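Local coordinates for protein carbonic anhydrase (Neosartorya fumigata, PDB 6LAC) that probably catalyses the reversible hydration of carbon dioxide to hydrogencarbonate and a proton, using one zinc ion in each subunit, at residues S35-G38 / A39-E43; C87-Y90 / G91-I94; V110-T113 / L114-T117; H144-R147 / Q148-E151; V167-K170 / A171-R174. The protein carries 1 engineered substitution. All coordinates share one frame; numbering follows the deposited sequence.

The five contacts follow one another along the chain, each within a single continuous stretch. Interaction 1 lies in the loop after strand 29-34, interaction 2 on strand 83-89 and the turn after it, and interaction 5 in the hairpin joining strands 162-169 and 174-178 of the same mixed sheet. These three cluster at one end of that sheet, with centres about 9 to 10 Å apart, and interactions 1 and 2 together supply three of the four zinc ligands. Interaction 3, in helix 107-117, touches interaction 2 through Leu111 and Ile94. Interaction 4, between helices 127-148 and 150-157, is about 25 Å from interaction 1, centre to centre, on the opposite side of the chain's centre.

Interaction 1 of 5, residues S35-G38 / A39-E43; sequences SDSG and ADELE. Engineered in segment 39-43: Ala39 (natural residue Cys). With ZN (zinc ion), chain C.
Ser37 and Glu41 meet across the loop that follows strand 29-34, the loop that brings Asp36 to the zinc ion of this beta-class carbonic anhydrase. Both side chains point into the bend. Ser37 sends OG anti to its own N (chi1 -178°), which carries the hydroxyl over to the carboxylate of Glu41. The extended chain of Glu41 carries its carboxylate back across the bend. Ser37 OG donates to Glu41 OE2 over 2.7 Å, from above the carboxylate plane and 35° out of it. Serine suits the place because it supplies a small hydroxyl that can donate to the buried carboxylate. The other oxygen of Glu41, OE1, is taken by a salt bridge to Arg56 and a hydrogen bond from Trp31 NE1, so several partners hold the buried carboxylate and would help to keep it charged.

Gly38 turns the chain with a positive phi of 67°, a conformation glycine adopts easily. It occupies the position next to the one that is arginine in the Cys-x-Asp-x-Arg sequence common in the family. Ala39, which follows, is engineered: the natural cysteine has been seen in an interchain disulfide, and also, with Glu54, as a ligand of a second zinc.

Asp36, one residue earlier than Ser37, turns away from the bend to the metal. Its carboxylate completes the zinc site with Cys34, His89 and Cys92, as in the closed state known for beta-class enzymes. Asp36 OD2 accepts a hydrogen bond from His93 N, while OD1 binds zinc at 1.9 Å.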
loop_
_atom_site.group_PDB
_atom_site.type_symbol
_atom_site.label_atom_id
_atom_site.label_comp_id
_atom_site.label_asym_id
_atom_site.label_seq_id
_atom_site.Cartn_x
_atom_site.Cartn_y
_atom_site.Cartn_z
ATOM N N SER A 35 6.318 -1.346 0.294
ATOM C CA SER A 35 5.805 -2.731 0.333
ATOM C C SER A 35 6.705 -3.712 1.093
ATOM O O SER A 35 6.130 -4.682 1.625
ATOM C CB SER A 35 5.595 -3.203 -1.052
ATOM O OG SER A 35 4.615 -2.408 -1.725
ATOM N N ASP A 36 8.031 -3.523 1.128
ATOM C CA ASP A 36 8.883 -4.520 1.859
ATOM C C ASP A 36 9.255 -4.008 3.238
ATOM O O ASP A 36 10.140 -4.605 3.869
ATOM C CB ASP A 36 10.079 -4.987 1.028
ATOM C CG ASP A 36 11.128 -3.915 0.785
ATOM O OD1 ASP A 36 11.131 -2.873 1.498
ATOM O OD2 ASP A 36 12.007 -4.100 -0.054
ATOM N N SER A 37 8.542 -3.055 3.828
ATOM C CA SER A 37 8.922 -2.535 5.162
ATOM C C SER A 37 8.970 -3.730 6.123
ATOM O O SER A 37 9.889 -3.813 6.933
ATOM C CB SER A 37 8.014 -1.440 5.558
ATOM O OG SER A 37 8.380 -0.896 6.810
ATOM N N GLY A 38 7.979 -4.611 6.123
ATOM C CA GLY A 38 8.129 -5.957 6.744
ATOM C C GLY A 38 8.272 -5.908 8.245
ATOM O O GLY A 38 8.896 -6.886 8.799
ATOM N N ALA A 39 7.734 -4.941 8.948
ATOM C CA ALA A 39 7.943 -4.852 10.410
ATOM C C ALA A 39 6.809 -4.029 11.051
ATOM O O ALA A 39 5.647 -4.316 10.733
ATOM C CB ALA A 39 9.328 -4.295 10.669
ATOM N N ASP A 40 7.127 -3.110 11.950
ATOM C CA ASP A 40 6.098 -2.402 12.749
ATOM C C ASP A 40 6.184 -0.908 12.469
ATOM O O ASP A 40 6.078 -0.091 13.400
ATOM C CB ASP A 40 6.271 -2.730 14.242
ATOM C CG ASP A 40 6.214 -4.200 14.559
ATOM O OD1 ASP A 40 5.442 -4.914 13.898
ATOM O OD2 ASP A 40 6.899 -4.593 15.495
ATOM N N GLU A 41 6.371 -0.493 11.214
ATOM C CA GLU A 41 6.509 0.927 10.855
ATOM C C GLU A 41 5.385 1.804 11.379
ATOM O O GLU A 41 5.662 2.876 11.927
ATOM C CB GLU A 41 6.551 0.999 9.339
ATOM C CG GLU A 41 6.602 2.389 8.752
ATOM C CD GLU A 41 6.592 2.269 7.249
ATOM O OE1 GLU A 41 5.724 2.899 6.611
ATOM O OE2 GLU A 41 7.501 1.634 6.725
ATOM N N LEU A 42 4.140 1.378 11.312
ATOM C CA LEU A 42 3.037 2.267 11.742
ATOM C C LEU A 42 3.018 2.452 13.264
ATOM O O LEU A 42 2.418 3.450 13.707
ATOM C CB LEU A 42 1.689 1.748 11.243
ATOM C CG LEU A 42 1.541 1.584 9.726
ATOM C CD1 LEU A 42 0.142 1.143 9.343
ATOM C CD2 LEU A 42 1.908 2.842 8.970
ATOM N N GLU A 43 3.670 1.602 14.029
ATOM C CA GLU A 43 3.786 1.825 15.489
ATOM C C GLU A 43 4.707 3.010 15.743
ATOM O O GLU A 43 4.656 3.565 16.872
ATOM C CB GLU A 43 4.218 0.530 16.188
ATOM C CG GLU A 43 3.026 -0.359 16.421
ATOM C CD GLU A 43 2.136 0.275 17.481
ATOM O OE1 GLU A 43 0.909 0.310 17.274
ATOM O OE2 GLU A 43 2.693 0.803 18.502
HETATM ZN ZN ZN C . 11.324 -0.986 1.138
#

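Interaction 2 of 5, residues C87-Y90 / G91-I94; sequences CGHY and GCHI. With ZN (zinc ion), chain C.
His89 and Cys92 grip the same zinc ion from the two ends of one tight turn. His89 NE2 stands 2.1 Å from the zinc and Cys92 SG 2.3 Å from it. Imidazole and thiolate both suit zinc, and Cys34 and Asp36 complete the site. The cysteine sulfur lies anti to its own N (chi1 -169°), a torsion that swings it to the metal beside the ring.

The backbone supplies the frame. Residues His89 to Cys92 form a type II beta turn, closed by Cys92 N donating to His89 O over 3.3 Å. Gly91 sits third in the turn with a phi of 91°, where a side chain would collide with the carbonyl oxygen of Tyr90.

In the packing, Cys92 CB lies over one face of the His89 imidazole, 3.5 Å from NE2, and SG sits obliquely to the ring, 4.3 Å from its centroid.

Tyr90 makes polar and cation-pi contacts outside the turn: its OH is hydrogen-bonded to Glu136 and its ring meets Arg132. A histidine and a cysteine separated by two residues, in the turn that follows strand 83-89, form the His-x-x-Cys half of the beta-class carbonic anhydrase zinc site.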
loop_
_atom_site.group_PDB
_atom_site.type_symbol
_atom_site.label_atom_id
_atom_site.label_comp_id
_atom_site.label_asym_id
_atom_site.label_seq_id
_atom_site.Cartn_x
_atom_site.Cartn_y
_atom_site.Cartn_z
ATOM N N CYS A 87 7.285 7.756 4.228
ATOM C CA CYS A 87 8.104 7.013 5.189
ATOM C C CYS A 87 8.956 5.996 4.455
ATOM O O CYS A 87 8.401 5.038 3.873
ATOM C CB CYS A 87 7.239 6.308 6.179
ATOM S SG CYS A 87 8.184 5.597 7.556
ATOM N N GLY A 88 10.267 6.135 4.447
ATOM C CA GLY A 88 11.188 5.080 4.032
ATOM C C GLY A 88 11.591 4.233 5.190
ATOM O O GLY A 88 11.138 4.455 6.324
ATOM N N HIS A 89 12.392 3.202 4.901
ATOM C CA HIS A 89 12.778 2.303 6.003
ATOM C C HIS A 89 14.142 1.691 5.728
ATOM O O HIS A 89 14.420 1.226 4.653
ATOM C CB HIS A 89 11.682 1.241 6.242
ATOM C CG HIS A 89 11.563 0.307 5.123
ATOM N ND1 HIS A 89 12.096 -0.990 5.156
ATOM C CD2 HIS A 89 11.157 0.498 3.864
ATOM C CE1 HIS A 89 11.934 -1.534 3.985
ATOM N NE2 HIS A 89 11.352 -0.660 3.173
ATOM N N TYR A 90 14.930 1.714 6.792
ATOM C CA TYR A 90 16.244 1.045 6.697
ATOM C C TYR A 90 16.082 -0.457 6.436
ATOM O O TYR A 90 15.222 -1.094 7.035
ATOM C CB TYR A 90 17.106 1.360 7.908
ATOM C CG TYR A 90 17.389 2.838 8.093
ATOM C CD1 TYR A 90 18.072 3.578 7.139
ATOM C CD2 TYR A 90 17.019 3.480 9.251
ATOM C CE1 TYR A 90 18.315 4.936 7.309
ATOM C CE2 TYR A 90 17.247 4.834 9.445
ATOM C CZ TYR A 90 17.923 5.548 8.490
ATOM O OH TYR A 90 18.161 6.885 8.754
ATOM N N GLY A 91 16.963 -0.970 5.592
ATOM C CA GLY A 91 16.934 -2.377 5.177
ATOM C C GLY A 91 16.121 -2.634 3.943
ATOM O O GLY A 91 15.983 -3.798 3.525
ATOM N N CYS A 92 15.481 -1.610 3.383
ATOM C CA CYS A 92 14.727 -1.695 2.111
ATOM C C CYS A 92 15.512 -2.481 1.076
ATOM O O CYS A 92 16.670 -2.198 0.844
ATOM C CB CYS A 92 14.483 -0.270 1.643
ATOM S SG CYS A 92 13.301 -0.162 0.267
ATOM N N HIS A 93 14.899 -3.439 0.402
ATOM C CA HIS A 93 15.524 -4.193 -0.697
ATOM C C HIS A 93 15.328 -3.462 -2.000
ATOM O O HIS A 93 16.098 -3.632 -2.972
ATOM C CB HIS A 93 14.995 -5.633 -0.765
ATOM C CG HIS A 93 15.305 -6.401 0.456
ATOM N ND1 HIS A 93 16.516 -7.019 0.684
ATOM C CD2 HIS A 93 14.572 -6.615 1.560
ATOM C CE1 HIS A 93 16.498 -7.591 1.879
ATOM N NE2 HIS A 93 15.329 -7.360 2.431
ATOM N N ILE A 94 14.359 -2.555 -2.079
ATOM C CA ILE A 94 14.092 -1.828 -3.328
ATOM C C ILE A 94 15.058 -0.639 -3.400
ATOM O O ILE A 94 15.771 -0.490 -4.449
ATOM C CB ILE A 94 12.587 -1.493 -3.418
ATOM C CG1 ILE A 94 11.743 -2.761 -3.539
ATOM C CG2 ILE A 94 12.327 -0.536 -4.550
ATOM C CD1 ILE A 94 10.294 -2.525 -3.262
HETATM ZN ZN ZN C . 11.324 -0.986 1.138
#

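Interaction 3 of 5, residues V110-T113 / L114-T117; sequences VLDT and LRST
The guanidinium of Arg115 lays one face on Leu111 CB, with NH2 3.4 Å from that carbon. The side chain bends at chi3 (-90°), folding back along the helix instead of running straight into solvent. At its edge, close to the guanidinium plane, it meets Asp112: NH2 donates to OD1 at 3.3 Å along a nearly straight line, in a long salt bridge. The carboxylate is approached from above its own plane, and the two planes stand 59° apart. Arginine suits this place because its flat guanidinium can lie on the leucine's CB with one face and still use its N-H groups at the edge; NH1 is held by Gly97 O.

Leu111 also turns CD2 toward Leu114 CD1, at 3.9 Å. Both leucines are buried: Leu111 rests on Met61 and Leu103, and Leu114 on helix 127-148 through Leu134 and Asn138.

The outer side is polar. Thr113 O accepts two bonds from Thr117, one from N and one from OG1 at 2.7 Å, reaching it from opposite faces of its carbonyl plane. Thr117 OG1 lies anti to its own carbonyl carbon (chi1 -57°), a torsion that brings it back onto the preceding turn. Leucines packed inward, with hydroxyls and a salt bridge outward, make helix 107-117 an amphipathic helix packed on helix 127-148 and on the loops holding Met61 and Leu103, its final turn marked by this doubly bonded carbonyl.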
loop_
_atom_site.group_PDB
_atom_site.type_symbol
_atom_site.label_atom_id
_atom_site.label_comp_id
_atom_site.label_asym_id
_atom_site.label_seq_id
_atom_site.Cartn_x
_atom_site.Cartn_y
_atom_site.Cartn_z
ATOM N N VAL A 110 14.033 6.171 -11.294
ATOM C CA VAL A 110 14.171 7.034 -10.084
ATOM C C VAL A 110 15.428 6.658 -9.310
ATOM O O VAL A 110 16.211 7.534 -8.936
ATOM C CB VAL A 110 12.926 6.908 -9.203
ATOM C CG1 VAL A 110 13.133 7.569 -7.838
ATOM C CG2 VAL A 110 11.749 7.467 -9.974
ATOM N N LEU A 111 15.635 5.365 -9.088
ATOM C CA LEU A 111 16.810 4.917 -8.306
ATOM C C LEU A 111 18.100 5.155 -9.117
ATOM O O LEU A 111 19.101 5.513 -8.494
ATOM C CB LEU A 111 16.626 3.447 -7.922
ATOM C CG LEU A 111 15.532 3.214 -6.891
ATOM C CD1 LEU A 111 15.341 1.741 -6.652
ATOM C CD2 LEU A 111 15.803 3.908 -5.578
ATOM N N ASP A 112 18.067 4.961 -10.439
ATOM C CA ASP A 112 19.268 5.238 -11.263
ATOM C C ASP A 112 19.601 6.716 -11.083
ATOM O O ASP A 112 20.803 7.059 -10.887
ATOM C CB ASP A 112 19.077 4.753 -12.704
ATOM C CG ASP A 112 19.226 3.245 -12.888
ATOM O OD1 ASP A 112 19.782 2.566 -11.980
ATOM O OD2 ASP A 112 18.770 2.752 -13.922
ATOM N N THR A 113 18.624 7.601 -11.242
ATOM C CA THR A 113 18.848 9.034 -11.057
ATOM C C THR A 113 19.329 9.381 -9.644
ATOM O O THR A 113 20.190 10.240 -9.518
ATOM C CB THR A 113 17.600 9.815 -11.424
ATOM O OG1 THR A 113 17.526 9.724 -12.841
ATOM C CG2 THR A 113 17.662 11.253 -10.982
ATOM N N LEU A 114 18.790 8.778 -8.574
ATOM C CA LEU A 114 19.335 9.024 -7.222
ATOM C C LEU A 114 20.812 8.691 -7.213
ATOM O O LEU A 114 21.591 9.421 -6.634
ATOM C CB LEU A 114 18.662 8.162 -6.158
ATOM C CG LEU A 114 17.321 8.635 -5.668
ATOM C CD1 LEU A 114 16.801 7.584 -4.688
ATOM C CD2 LEU A 114 17.433 10.010 -5.027
ATOM N N ARG A 115 21.138 7.490 -7.690
ATOM C CA ARG A 115 22.519 6.985 -7.603
ATOM C C ARG A 115 23.446 7.921 -8.376
ATOM O O ARG A 115 24.565 8.110 -7.923
ATOM C CB ARG A 115 22.594 5.536 -8.083
ATOM C CG ARG A 115 21.914 4.561 -7.124
ATOM C CD ARG A 115 22.188 3.073 -7.288
ATOM N NE ARG A 115 21.184 2.583 -8.188
ATOM C CZ ARG A 115 20.153 1.759 -7.957
ATOM N NH1 ARG A 115 20.008 1.178 -6.766
ATOM N NH2 ARG A 115 19.266 1.494 -8.915
ATOM N N SER A 116 23.045 8.410 -9.555
ATOM C CA SER A 116 23.923 9.290 -10.377
ATOM C C SER A 116 23.979 10.690 -9.760
ATOM O O SER A 116 25.078 11.242 -9.621
ATOM C CB SER A 116 23.499 9.301 -11.817
ATOM O OG SER A 116 22.171 9.761 -11.984
ATOM N N THR A 117 22.839 11.263 -9.365
ATOM C CA THR A 117 22.775 12.619 -8.766
ATOM C C THR A 117 23.656 12.637 -7.508
ATOM O O THR A 117 24.405 13.622 -7.301
ATOM C CB THR A 117 21.323 13.019 -8.487
ATOM O OG1 THR A 117 20.620 12.934 -9.724
ATOM C CG2 THR A 117 21.190 14.380 -7.839
#

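Interaction 4 of 5, residues H144-R147 / Q148-E151; sequences HSLR and QSAE
The imidazole of His144 carries Gln148 CG over one of its faces, in a CH-pi contact with CG 4.2 Å from the ring centroid and set toward the rim. The amide oxygen of Gln148 and His144 NE2 are modelled too close together, which makes the exact setting of the flat amide, and its angle to the ring, doubtful. His144 has CG anti to its N (chi1 170°), a rotation that lifts the ring beside the residue one turn on. Both are polar and suit the exposed surface of the helix end.

The backbone bonding changes at this helix end. Gln148 N bonds weakly to His144 O and more firmly to Ser145 O, at 3.1 Å, the latter bond spanning only three residues. Ser149 N bonds to Leu146 O, again three residues back, and only weakly to Ser145 O.

Leu146 O is gripped twice, since Ser149 OG donates to it as well, over 2.8 Å and in the carbonyl plane. Serine is apt here because the same hydroxyl also accepts from Ala152 N. Leu146 turns its apolar side chain inward onto Ile84, Ile86 and Leu72, and Arg147 reaches Ile163 O through NH2. Ser149 is thus the N-cap of helix 150-157, and its hydroxyl ties that helix to the closing turn of helix 127-148 in a tight junction between two consecutive helices, with a serine N-cap.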
loop_
_atom_site.group_PDB
_atom_site.type_symbol
_atom_site.label_atom_id
_atom_site.label_comp_id
_atom_site.label_asym_id
_atom_site.label_seq_id
_atom_site.Cartn_x
_atom_site.Cartn_y
_atom_site.Cartn_z
ATOM N N HIS A 144 10.210 16.062 -2.285
ATOM C CA HIS A 144 10.387 17.252 -3.153
ATOM C C HIS A 144 9.565 17.066 -4.421
ATOM O O HIS A 144 8.831 17.969 -4.858
ATOM C CB HIS A 144 11.859 17.446 -3.470
ATOM C CG HIS A 144 12.089 18.479 -4.518
ATOM N ND1 HIS A 144 11.922 19.822 -4.234
ATOM C CD2 HIS A 144 12.359 18.377 -5.837
ATOM C CE1 HIS A 144 12.123 20.531 -5.336
ATOM N NE2 HIS A 144 12.402 19.666 -6.340
ATOM N N SER A 145 9.609 15.901 -5.021
ATOM C CA SER A 145 8.895 15.586 -6.267
ATOM C C SER A 145 7.398 15.724 -6.026
ATOM O O SER A 145 6.695 16.337 -6.870
ATOM C CB SER A 145 9.229 14.206 -6.769
ATOM O OG SER A 145 8.442 13.912 -7.894
ATOM N N LEU A 146 6.883 15.215 -4.905
ATOM C CA LEU A 146 5.444 15.254 -4.647
ATOM C C LEU A 146 5.007 16.713 -4.434
ATOM O O LEU A 146 3.917 17.080 -4.884
ATOM C CB LEU A 146 5.086 14.347 -3.476
ATOM C CG LEU A 146 3.600 14.083 -3.357
ATOM C CD1 LEU A 146 3.035 13.457 -4.625
ATOM C CD2 LEU A 146 3.357 13.212 -2.131
ATOM N N ARG A 147 5.808 17.553 -3.819
ATOM C CA ARG A 147 5.428 18.988 -3.651
ATOM C C ARG A 147 5.330 19.677 -5.022
ATOM O O ARG A 147 4.588 20.684 -5.161
ATOM C CB ARG A 147 6.460 19.710 -2.806
ATOM C CG ARG A 147 6.510 19.299 -1.356
ATOM C CD ARG A 147 7.374 20.244 -0.529
ATOM N NE ARG A 147 7.450 19.867 0.845
ATOM C CZ ARG A 147 8.539 19.612 1.532
ATOM N NH1 ARG A 147 9.726 19.846 0.973
ATOM N NH2 ARG A 147 8.484 19.236 2.767
ATOM N N GLN A 148 6.041 19.215 -6.027
ATOM C CA GLN A 148 6.072 19.913 -7.343
ATOM C C GLN A 148 4.894 19.446 -8.188
ATOM O O GLN A 148 4.541 20.064 -9.238
ATOM C CB GLN A 148 7.469 19.706 -7.920
ATOM C CG GLN A 148 8.487 20.437 -7.060
ATOM C CD GLN A 148 9.738 20.609 -7.873
ATOM O OE1 GLN A 148 10.590 19.726 -7.907
ATOM N NE2 GLN A 148 9.792 21.715 -8.603
ATOM N N SER A 149 4.208 18.399 -7.780
ATOM C CA SER A 149 2.981 17.998 -8.487
ATOM C C SER A 149 1.976 19.154 -8.521
ATOM O O SER A 149 1.895 19.932 -7.540
ATOM C CB SER A 149 2.390 16.754 -7.876
ATOM O OG SER A 149 1.783 17.034 -6.618
ATOM N N ALA A 150 1.195 19.287 -9.583
ATOM C CA ALA A 150 0.260 20.420 -9.741
ATOM C C ALA A 150 -0.726 20.434 -8.575
ATOM O O ALA A 150 -1.006 21.508 -8.014
ATOM C CB ALA A 150 -0.454 20.364 -11.066
ATOM N N GLU A 151 -1.230 19.276 -8.188
ATOM C CA GLU A 151 -2.285 19.160 -7.160
ATOM C C GLU A 151 -1.672 19.567 -5.819
ATOM O O GLU A 151 -2.304 20.349 -5.056
ATOM C CB GLU A 151 -2.821 17.725 -7.100
ATOM C CG GLU A 151 -3.185 17.144 -8.459
ATOM C CD GLU A 151 -2.136 16.238 -9.089
ATOM O OE1 GLU A 151 -2.533 15.199 -9.677
ATOM O OE2 GLU A 151 -0.939 16.566 -9.030
#

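Interaction 5 of 5, residues V167-K170 / A171-R174; sequences VYDK and ATKR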
loop_
_atom_site.group_PDB
_atom_site.type_symbol
_atom_site.label_atom_id
_atom_site.label_comp_id
_atom_site.label_asym_id
_atom_site.label_seq_id
_atom_site.Cartn_x
_atom_site.Cartn_y
_atom_site.Cartn_z
ATOM N N VAL A 167 12.153 8.372 8.095
ATOM C CA VAL A 167 12.674 6.992 7.928
ATOM C C VAL A 167 12.454 6.198 9.187
ATOM O O VAL A 167 12.689 6.702 10.297
ATOM C CB VAL A 167 14.141 6.997 7.551
ATOM C CG1 VAL A 167 14.609 5.606 7.234
ATOM C CG2 VAL A 167 14.449 7.955 6.450
ATOM N N TYR A 168 11.961 4.996 9.023
ATOM C CA TYR A 168 11.707 4.065 10.116
ATOM C C TYR A 168 12.867 3.089 10.217
ATOM O O TYR A 168 13.312 2.526 9.234
ATOM C CB TYR A 168 10.419 3.338 9.826
ATOM C CG TYR A 168 10.196 2.093 10.619
ATOM C CD1 TYR A 168 10.083 2.111 11.987
ATOM C CD2 TYR A 168 10.025 0.874 9.968
ATOM C CE1 TYR A 168 9.891 0.920 12.710
ATOM C CE2 TYR A 168 9.777 -0.306 10.647
ATOM C CZ TYR A 168 9.740 -0.267 12.027
ATOM O OH TYR A 168 9.482 -1.449 12.721
ATOM N N ASP A 169 13.327 2.903 11.458
ATOM C CA ASP A 169 14.421 1.945 11.772
ATOM C C ASP A 169 13.880 0.805 12.638
ATOM O O ASP A 169 13.577 1.054 13.830
ATOM C CB ASP A 169 15.517 2.704 12.523
ATOM C CG ASP A 169 16.782 1.896 12.721
ATOM O OD1 ASP A 169 16.664 0.665 12.893
ATOM O OD2 ASP A 169 17.868 2.522 12.661
ATOM N N LYS A 170 13.711 -0.377 12.051
ATOM C CA LYS A 170 13.095 -1.517 12.767
ATOM C C LYS A 170 14.066 -2.028 13.846
ATOM O O LYS A 170 13.593 -2.792 14.664
ATOM C CB LYS A 170 12.630 -2.596 11.799
ATOM C CG LYS A 170 13.720 -3.278 11.017
ATOM C CD LYS A 170 13.191 -4.375 10.144
ATOM C CE LYS A 170 14.208 -4.968 9.192
ATOM N NZ LYS A 170 14.652 -4.027 8.145
ATOM N N ALA A 171 15.322 -1.626 13.823
ATOM C CA ALA A 171 16.315 -2.101 14.828
ATOM C C ALA A 171 16.204 -1.253 16.115
ATOM O O ALA A 171 16.130 -1.853 17.224
ATOM C CB ALA A 171 17.691 -2.168 14.215
ATOM N N THR A 172 16.160 0.074 16.019
ATOM C CA THR A 172 15.927 1.015 17.152
ATOM C C THR A 172 14.433 1.166 17.466
ATOM O O THR A 172 14.083 1.830 18.467
ATOM C CB THR A 172 16.591 2.363 16.878
ATOM O OG1 THR A 172 15.939 2.936 15.736
ATOM C CG2 THR A 172 18.077 2.275 16.604
ATOM N N LYS A 173 13.542 0.590 16.640
ATOM C CA LYS A 173 12.076 0.666 16.816
ATOM C C LYS A 173 11.635 2.135 16.953
ATOM O O LYS A 173 10.810 2.482 17.842
ATOM C CB LYS A 173 11.697 -0.265 17.966
ATOM C CG LYS A 173 12.144 -1.710 17.749
ATOM C CD LYS A 173 11.485 -2.694 18.693
ATOM C CE LYS A 173 11.881 -4.140 18.477
ATOM N NZ LYS A 173 10.817 -5.059 18.966
ATOM N N ARG A 174 12.176 2.979 16.083
ATOM C CA ARG A 174 11.964 4.445 16.124
ATOM C C ARG A 174 11.820 4.971 14.699
ATOM O O ARG A 174 12.425 4.406 13.801
ATOM C CB ARG A 174 13.150 5.194 16.749
ATOM C CG ARG A 174 13.258 5.149 18.268
ATOM C CD ARG A 174 13.629 6.538 18.787
ATOM N NE ARG A 174 14.481 6.553 19.969
ATOM C CZ ARG A 174 14.788 7.643 20.665
ATOM N NH1 ARG A 174 14.302 8.819 20.310
ATOM N NH2 ARG A 174 15.572 7.554 21.729
#
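A beta hairpin with a G1 beta bulge joins strands 162-169 and 174-178, and Asp169 faces both Lys173 and Arg174 across it. The antiparallel pair is hydrogen-bonded: Asp169 N donates to Arg174 O at 2.9 Å, and Arg174 N returns a bond to Asp169 O. Lys173 N adds a weak bond to the same Asp169 oxygen. Lys173 has a positive phi of 53°, the left-handed conformation usual at this bulge position.

Asp169 suits the start of the turn because its side chain can accept bonds from the loop. Its CG lies anti to the backbone N (chi1 -171°), which aims the carboxylate at the loop amides. OD1 takes Ala171 N at 2.8 Å, forming an Asx turn, and Thr172 N from well above the carboxylate plane. OD2 forms a salt bridge with Arg132, so the buried carboxylate is probably held as an anion.

Tyr168, next to Asp169 on the strand, has its OH bonded to Asp40 N in the loop near the zinc site. Thr172 sets its side chain at about a right angle to that of Asp169; its hydroxyl bonds to Tyr176 OH, and OG1 touches Asp169 CB at 3.2 Å.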